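Local coordinates for short chain dehydrogenase (Leptospira borgpetersenii serovar Hardjo-bovis, PDB 6UH2), which binds NAD+ and, as a member of the short-chain dehydrogenase/reductase family, probably catalyses NAD(P)-dependent interconversion of alcohols and carbonyl compounds, at residues Gly30-Glu35 / Ser231-Gly236; Ser39-Ser44 / Val57-Asn62. All coordinates share one frame; numbering follows the deposited sequence. Where two conformers were deposited one is given.

In the fold
From strand 22-26 the chain turns at the NAD diphosphate into helix 31-42, the first helix of the Rossmann fold, which both contacts use. Its N-terminal part, with G30 before it, enters contact 1; its last turn and the residues after it, 39-44, enter contact 2. After strand 46-51 the chain runs into the loop 57-62 and packs back on L41, so contact 2 closes a short loop ahead of strand 64-68. Contact 1 closes much later, when helix 231-240 returns to the cofactor end of helix 31-42. Contact 2 is therefore nested inside contact 1. The two touch directly: V234 packs on S39, and Y59 OH lies beside S34 O.

Contact 1 of 2, residues Gly30-Glu35 / Ser231-Gly236; sequences GQIGSE and SDLVGG. With NAD (nicotinamide-adenine-dinucleotide), chain D.
I32 turns CG1 to the side of its backbone N, anti to the carbonyl carbon (chi1 -72°), and its chain then runs on extended to CD1. L233 takes the same rotamer at chi1, and its CD1 meets I32 CD1 at 3.7 Å. The two side chains cross at about a right angle. L233 CD1 also lies close to I32 CG1 and CG2, so this one methyl fits against both branches of the isoleucine. E35 places CG anti to its backbone N, which puts CG against V234 CG2 at 3.8 Å. A bend at chi2 (74°) then brings the carboxylate beside S231. There E35 OE2 lies 3.7 Å from S231 CB, a packing contact. P230 also touches E35.

The axes of the two helical segments pass 9.6 Å apart at -57°. G30 is the N-cap residue of helix 31-42, and its O accepts from S34 N. G30 and G33 fit the glycine-rich GxGxxG motif of Rossmann folds. The turn gives its first amides to the NAD diphosphate: Q31 N donates to NAD O2A at 2.8 Å, and I32 N to NAD O2N at 2.6 Å. Both bonds are nearly straight. I32 CD1 also sits 3.6 Å from NAD O4D, so the isoleucine touches the nicotinamide ribose on one hand and L233 on the other. C97 and I206, both NAD-binding residues, lie close to its side chain.

The chemistry is divided between the helices: 31-42 supplies the amides, and the partial positive charge expected at its N-terminal end probably also stabilises the diphosphate, while 231-240 adds apolar packing behind I32, in the second shell of the cofactor.

Contact 2 of 2, residues Ser39-Ser44 / Val57-Asn62; sequences SYLSVS and VDYKSN
The contact belongs to the first beta-alpha-beta region of the Rossmann fold, where L41 near the end of helix 31-42 meets Y59 and S61 of the loop between strands 46-51 and 64-68. L41 carries the helix side of it. Its CG stands anti to the carbonyl carbon (chi1 -69°), and chi2 (171°) then directs CD1 to Y59 and CD2 to S61. CD1 comes obliquely to the Y59 ring and lies 3.9 Å from Y59 CG, with Y59 CB and CD1 as near. The two side chains cross at about a right angle. CD2 reaches S61 OG at 4.1 Å, a loose touch. That hydroxyl is hydrogen-bonded to the backbone N of R63.

Y59 has further neighbours. V57 CG1 lies over one face of the ring, offset toward the rim. S34 and V37 of helix 31-42 touch the side chain too, and the F64 ring meets it with the planes about 55° apart. The backbone turns sharply next to it: K60 N donates to D58 OD1 at 3.1 Å, from above the carboxylate plane, making an Asx turn.

The helix ends in a Schellman motif, with S44 as its C-prime residue at positive phi. S44 N donates to L41 O at 3.1 Å, and A45 N bonds to Y40 O. S42 OG also bonds back to S39 O, at 2.8 Å. From this end the chain enters strand 46-51, whose V47 packs on L41 as well. R63, just after N62, donates from NH2 to S44 O.

Contact 1 of 2, residues Gly30-Glu35 / Ser231-Gly236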
loop_
_atom_site.group_PDB
_atom_site.type_symbol
_atom_site.label_atom_id
_atom_site.label_comp_id
_atom_site.label_asym_id
_atom_site.label_seq_id
_atom_site.Cartn_x
_atom_site.Cartn_y
_atom_site.Cartn_z
ATOM N N GLY B 30 -21.125 3.293 7.797
ATOM C CA GLY B 30 -20.407 3.007 9.025
ATOM C C GLY B 30 -19.283 3.997 9.282
ATOM O O GLY B 30 -19.134 5.011 8.601
ATOM N N GLN B 31 -18.477 3.695 10.305
ATOM C CA GLN B 31 -17.422 4.630 10.691
ATOM C C GLN B 31 -16.396 4.795 9.577
ATOM O O GLN B 31 -16.085 5.918 9.161
ATOM C CB GLN B 31 -16.732 4.182 11.980
ATOM C CG GLN B 31 -15.773 5.251 12.505
ATOM C CD GLN B 31 -15.062 4.856 13.772
ATOM O OE1 GLN B 31 -15.135 3.705 14.210
ATOM N NE2 GLN B 31 -14.370 5.816 14.382
ATOM N N ILE B 32 -15.852 3.688 9.078
ATOM C CA ILE B 32 -14.865 3.799 8.009
ATOM C C ILE B 32 -15.552 4.176 6.702
ATOM O O ILE B 32 -15.091 5.065 5.978
ATOM C CB ILE B 32 -14.065 2.487 7.870
ATOM C CG1 ILE B 32 -13.113 2.323 9.051
ATOM C CG2 ILE B 32 -13.292 2.457 6.545
ATOM C CD1 ILE B 32 -12.479 0.940 9.143
ATOM N N GLY B 33 -16.668 3.503 6.391
ATOM C CA GLY B 33 -17.373 3.764 5.146
ATOM C C GLY B 33 -17.742 5.223 4.954
ATOM O O GLY B 33 -17.573 5.774 3.862
ATOM N N SER B 34 -18.226 5.881 6.016
ATOM C CA SER B 34 -18.629 7.275 5.862
ATOM C C SER B 34 -17.429 8.165 5.556
ATOM O O SER B 34 -17.540 9.102 4.756
ATOM C CB SER B 34 -19.367 7.763 7.108
ATOM O OG SER B 34 -18.572 7.612 8.263
ATOM N N GLU B 35 -16.275 7.886 6.163
ATOM C CA GLU B 35 -15.075 8.641 5.822
ATOM C C GLU B 35 -14.706 8.429 4.358
ATOM O O GLU B 35 -14.332 9.377 3.656
ATOM C CB GLU B 35 -13.918 8.237 6.743
ATOM C CG GLU B 35 -12.588 8.887 6.397
ATOM C CD GLU B 35 -12.522 10.363 6.790
ATOM O OE1 GLU B 35 -13.390 10.833 7.552
ATOM O OE2 GLU B 35 -11.600 11.052 6.323
ATOM N N SER B 231 -9.471 8.454 8.717
ATOM C CA SER B 231 -8.688 9.220 7.751
ATOM C C SER B 231 -7.332 8.569 7.457
ATOM O O SER B 231 -6.770 8.784 6.374
ATOM C CB SER B 231 -8.500 10.654 8.259
ATOM O OG SER B 231 -7.907 10.640 9.547
ATOM N N ASP B 232 -6.787 7.778 8.401
ATOM C CA ASP B 232 -5.541 7.045 8.157
ATOM C C ASP B 232 -5.656 6.062 7.004
ATOM O O ASP B 232 -4.627 5.608 6.490
ATOM C CB ASP B 232 -5.096 6.241 9.394
ATOM C CG ASP B 232 -4.696 7.128 10.561
ATOM O OD1 ASP B 232 -4.065 8.176 10.318
ATOM O OD2 ASP B 232 -5.017 6.770 11.718
ATOM N N LEU B 233 -6.875 5.703 6.607
ATOM C CA LEU B 233 -7.070 4.696 5.574
ATOM C C LEU B 233 -7.246 5.288 4.189
ATOM O O LEU B 233 -7.088 4.561 3.204
ATOM C CB LEU B 233 -8.295 3.829 5.901
ATOM C CG LEU B 233 -8.246 3.159 7.273
ATOM C CD1 LEU B 233 -9.558 2.465 7.566
ATOM C CD2 LEU B 233 -7.090 2.166 7.343
ATOM N N VAL B 234 -7.540 6.586 4.093
ATOM C CA VAL B 234 -7.961 7.158 2.813
ATOM C C VAL B 234 -6.830 7.086 1.794
ATOM O O VAL B 234 -7.057 6.800 0.611
ATOM C CB VAL B 234 -8.455 8.604 3.014
ATOM C CG1 VAL B 234 -8.751 9.280 1.667
ATOM C CG2 VAL B 234 -9.696 8.640 3.916
ATOM N N GLY B 235 -5.596 7.351 2.233
ATOM C CA GLY B 235 -4.477 7.339 1.302
ATOM C C GLY B 235 -4.318 6.002 0.603
ATOM O O GLY B 235 -4.225 5.939 -0.625
ATOM N N GLY B 236 -4.316 4.913 1.378
ATOM C CA GLY B 236 -4.197 3.588 0.785
ATOM C C GLY B 236 -5.408 3.196 -0.051
ATOM O O GLY B 236 -5.270 2.533 -1.086
HETATM P PA NAD D . -19.182 -0.154 11.307
HETATM O O1A NAD D . -19.856 -1.182 12.250
HETATM O O2A NAD D . -19.041 1.305 11.745
HETATM O O5B NAD D . -19.881 -0.174 9.826
HETATM C C5B NAD D . -20.255 -1.360 9.149
HETATM C C4B NAD D . -21.335 -0.908 8.204
HETATM O O4B NAD D . -21.710 -2.136 7.473
HETATM C C3B NAD D . -22.596 -0.390 8.914
HETATM O O3B NAD D . -23.047 0.847 8.311
HETATM C C2B NAD D . -23.627 -1.489 8.626
HETATM O O2B NAD D . -24.963 -0.973 8.543
HETATM C C1B NAD D . -23.105 -2.111 7.310
HETATM N N9A NAD D . -23.735 -3.421 7.175
HETATM C C8A NAD D . -23.992 -4.366 8.166
HETATM N N7A NAD D . -24.635 -5.396 7.686
HETATM C C5A NAD D . -24.834 -5.117 6.334
HETATM C C6A NAD D . -25.470 -5.802 5.304
HETATM N N6A NAD D . -26.052 -7.004 5.490
HETATM N N1A NAD D . -25.477 -5.245 4.084
HETATM C C2A NAD D . -24.904 -4.057 3.882
HETATM N N3A NAD D . -24.286 -3.321 4.809
HETATM C C4A NAD D . -24.275 -3.895 6.022
HETATM O O3 NAD D . -17.721 -0.703 10.876
HETATM P PN NAD D . -16.320 0.023 10.543
HETATM O O1N NAD D . -15.421 0.089 11.804
HETATM O O2N NAD D . -16.631 1.235 9.660
HETATM O O5D NAD D . -15.694 -1.253 9.648
HETATM C C5D NAD D . -15.733 -1.178 8.239
HETATM C C4D NAD D . -14.910 -2.354 7.720
HETATM O O4D NAD D . -13.550 -2.367 8.312
HETATM C C3D NAD D . -15.525 -3.674 8.183
HETATM O O3D NAD D . -15.326 -4.694 7.197
HETATM C C2D NAD D . -14.703 -4.101 9.437
HETATM O O2D NAD D . -14.662 -5.503 9.641
HETATM C C1D NAD D . -13.309 -3.561 9.007
HETATM N N1N NAD D . -12.400 -3.225 10.160
HETATM C C2N NAD D . -12.783 -2.349 11.130
HETATM C C3N NAD D . -11.918 -2.077 12.160
HETATM C C7N NAD D . -12.348 -1.121 13.219
HETATM O O7N NAD D . -11.660 -1.026 14.224
HETATM N N7N NAD D . -13.471 -0.396 13.019
HETATM C C4N NAD D . -10.662 -2.708 12.177
HETATM C C5N NAD D . -10.310 -3.585 11.196
HETATM C C6N NAD D . -11.210 -3.838 10.162
#

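Contact 2 of 2, residues Ser39-Ser44 / Val57-Asn62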
loop_
_atom_site.group_PDB
_atom_site.type_symbol
_atom_site.label_atom_id
_atom_site.label_comp_id
_atom_site.label_asym_id
_atom_site.label_seq_id
_atom_site.Cartn_x
_atom_site.Cartn_y
_atom_site.Cartn_z
ATOM N N SER B 39 -14.586 11.304 1.467
ATOM C CA SER B 39 -13.335 11.546 0.747
ATOM C C SER B 39 -13.520 11.431 -0.763
ATOM O O SER B 39 -13.029 12.275 -1.524
ATOM C CB SER B 39 -12.263 10.572 1.230
ATOM O OG SER B 39 -11.949 10.832 2.580
ATOM N N TYR B 40 -14.225 10.395 -1.219
ATOM C CA TYR B 40 -14.466 10.265 -2.650
ATOM C C TYR B 40 -15.310 11.416 -3.183
ATOM O O TYR B 40 -15.042 11.936 -4.271
ATOM C CB TYR B 40 -15.138 8.931 -2.958
ATOM C CG TYR B 40 -14.166 7.796 -3.166
ATOM C CD1 TYR B 40 -13.320 7.772 -4.273
ATOM C CD2 TYR B 40 -14.098 6.743 -2.265
ATOM C CE1 TYR B 40 -12.425 6.714 -4.473
ATOM C CE2 TYR B 40 -13.211 5.697 -2.453
ATOM C CZ TYR B 40 -12.386 5.681 -3.556
ATOM O OH TYR B 40 -11.516 4.628 -3.736
ATOM N N LEU B 41 -16.325 11.846 -2.429
ATOM C CA LEU B 41 -17.104 13.000 -2.881
ATOM C C LEU B 41 -16.240 14.254 -2.990
ATOM O O LEU B 41 -16.453 15.082 -3.885
ATOM C CB LEU B 41 -18.280 13.253 -1.936
ATOM C CG LEU B 41 -19.399 12.216 -1.955
ATOM C CD1 LEU B 41 -20.360 12.491 -0.807
ATOM C CD2 LEU B 41 -20.122 12.217 -3.308
ATOM N N SER B 42 -15.248 14.409 -2.109
ATOM C CA SER B 42 -14.453 15.630 -2.141
ATOM C C SER B 42 -13.498 15.675 -3.332
ATOM O O SER B 42 -13.062 16.767 -3.713
ATOM C CB SER B 42 -13.682 15.796 -0.834
ATOM O OG SER B 42 -12.545 14.953 -0.826
ATOM N N VAL B 43 -13.184 14.530 -3.942
ATOM C CA VAL B 43 -12.363 14.500 -5.152
ATOM C C VAL B 43 -13.243 14.277 -6.380
ATOM O O VAL B 43 -12.793 13.717 -7.386
ATOM C CB VAL B 43 -11.248 13.440 -5.049
ATOM C CG1 VAL B 43 -10.263 13.841 -3.941
ATOM C CG2 VAL B 43 -11.823 12.040 -4.783
ATOM N N SER B 44 -14.503 14.718 -6.300
ATOM C CA SER B 44 -15.453 14.835 -7.410
ATOM C C SER B 44 -15.998 13.505 -7.922
ATOM O O SER B 44 -16.670 13.488 -8.963
ATOM C CB SER B 44 -14.857 15.618 -8.592
ATOM O OG SER B 44 -14.560 16.943 -8.195
ATOM N N VAL B 57 -24.865 11.564 8.120
ATOM C CA VAL B 57 -24.546 12.896 7.636
ATOM C C VAL B 57 -25.344 13.137 6.367
ATOM O O VAL B 57 -25.502 12.226 5.547
ATOM C CB VAL B 57 -23.033 13.036 7.369
ATOM C CG1 VAL B 57 -22.714 14.392 6.748
ATOM C CG2 VAL B 57 -22.251 12.818 8.660
ATOM N N ASP B 58 -25.856 14.357 6.214
ATOM C CA ASP B 58 -26.471 14.798 4.964
ATOM C C ASP B 58 -25.371 15.395 4.094
ATOM O O ASP B 58 -24.951 16.537 4.299
ATOM C CB ASP B 58 -27.581 15.809 5.236
ATOM C CG ASP B 58 -28.288 16.256 3.969
ATOM O OD1 ASP B 58 -27.980 15.711 2.886
ATOM O OD2 ASP B 58 -29.152 17.152 4.052
ATOM N N TYR B 59 -24.909 14.632 3.102
ATOM C CA TYR B 59 -23.816 15.121 2.269
ATOM C C TYR B 59 -24.225 16.278 1.363
ATOM O O TYR B 59 -23.345 16.996 0.872
ATOM C CB TYR B 59 -23.238 13.975 1.440
ATOM C CG TYR B 59 -22.639 12.892 2.298
ATOM C CD1 TYR B 59 -21.415 13.085 2.929
ATOM C CD2 TYR B 59 -23.291 11.680 2.483
ATOM C CE1 TYR B 59 -20.856 12.106 3.724
ATOM C CE2 TYR B 59 -22.735 10.682 3.279
ATOM C CZ TYR B 59 -21.518 10.902 3.896
ATOM O OH TYR B 59 -20.960 9.920 4.690
ATOM N N LYS B 60 -25.526 16.482 1.143
ATOM C CA LYS B 60 -26.035 17.599 0.338
ATOM C C LYS B 60 -25.333 17.660 -1.021
ATOM O O LYS B 60 -24.852 18.706 -1.463
ATOM C CB LYS B 60 -25.891 18.922 1.097
ATOM N N SER B 61 -25.262 16.509 -1.682
ATOM C CA SER B 61 -24.577 16.401 -2.962
ATOM C C SER B 61 -25.428 15.589 -3.918
ATOM O O SER B 61 -25.843 14.474 -3.583
ATOM C CB SER B 61 -23.207 15.735 -2.809
ATOM O OG SER B 61 -22.697 15.373 -4.077
ATOM N N ASN B 62 -25.663 16.126 -5.115
ATOM C CA ASN B 62 -26.306 15.319 -6.145
ATOM C C ASN B 62 -25.344 14.322 -6.785
ATOM O O ASN B 62 -25.731 13.619 -7.719
ATOM C CB ASN B 62 -26.957 16.206 -7.218
ATOM C CG ASN B 62 -25.960 17.069 -7.979
ATOM O OD1 ASN B 62 -24.743 16.923 -7.845
ATOM N ND2 ASN B 62 -26.487 17.980 -8.800
#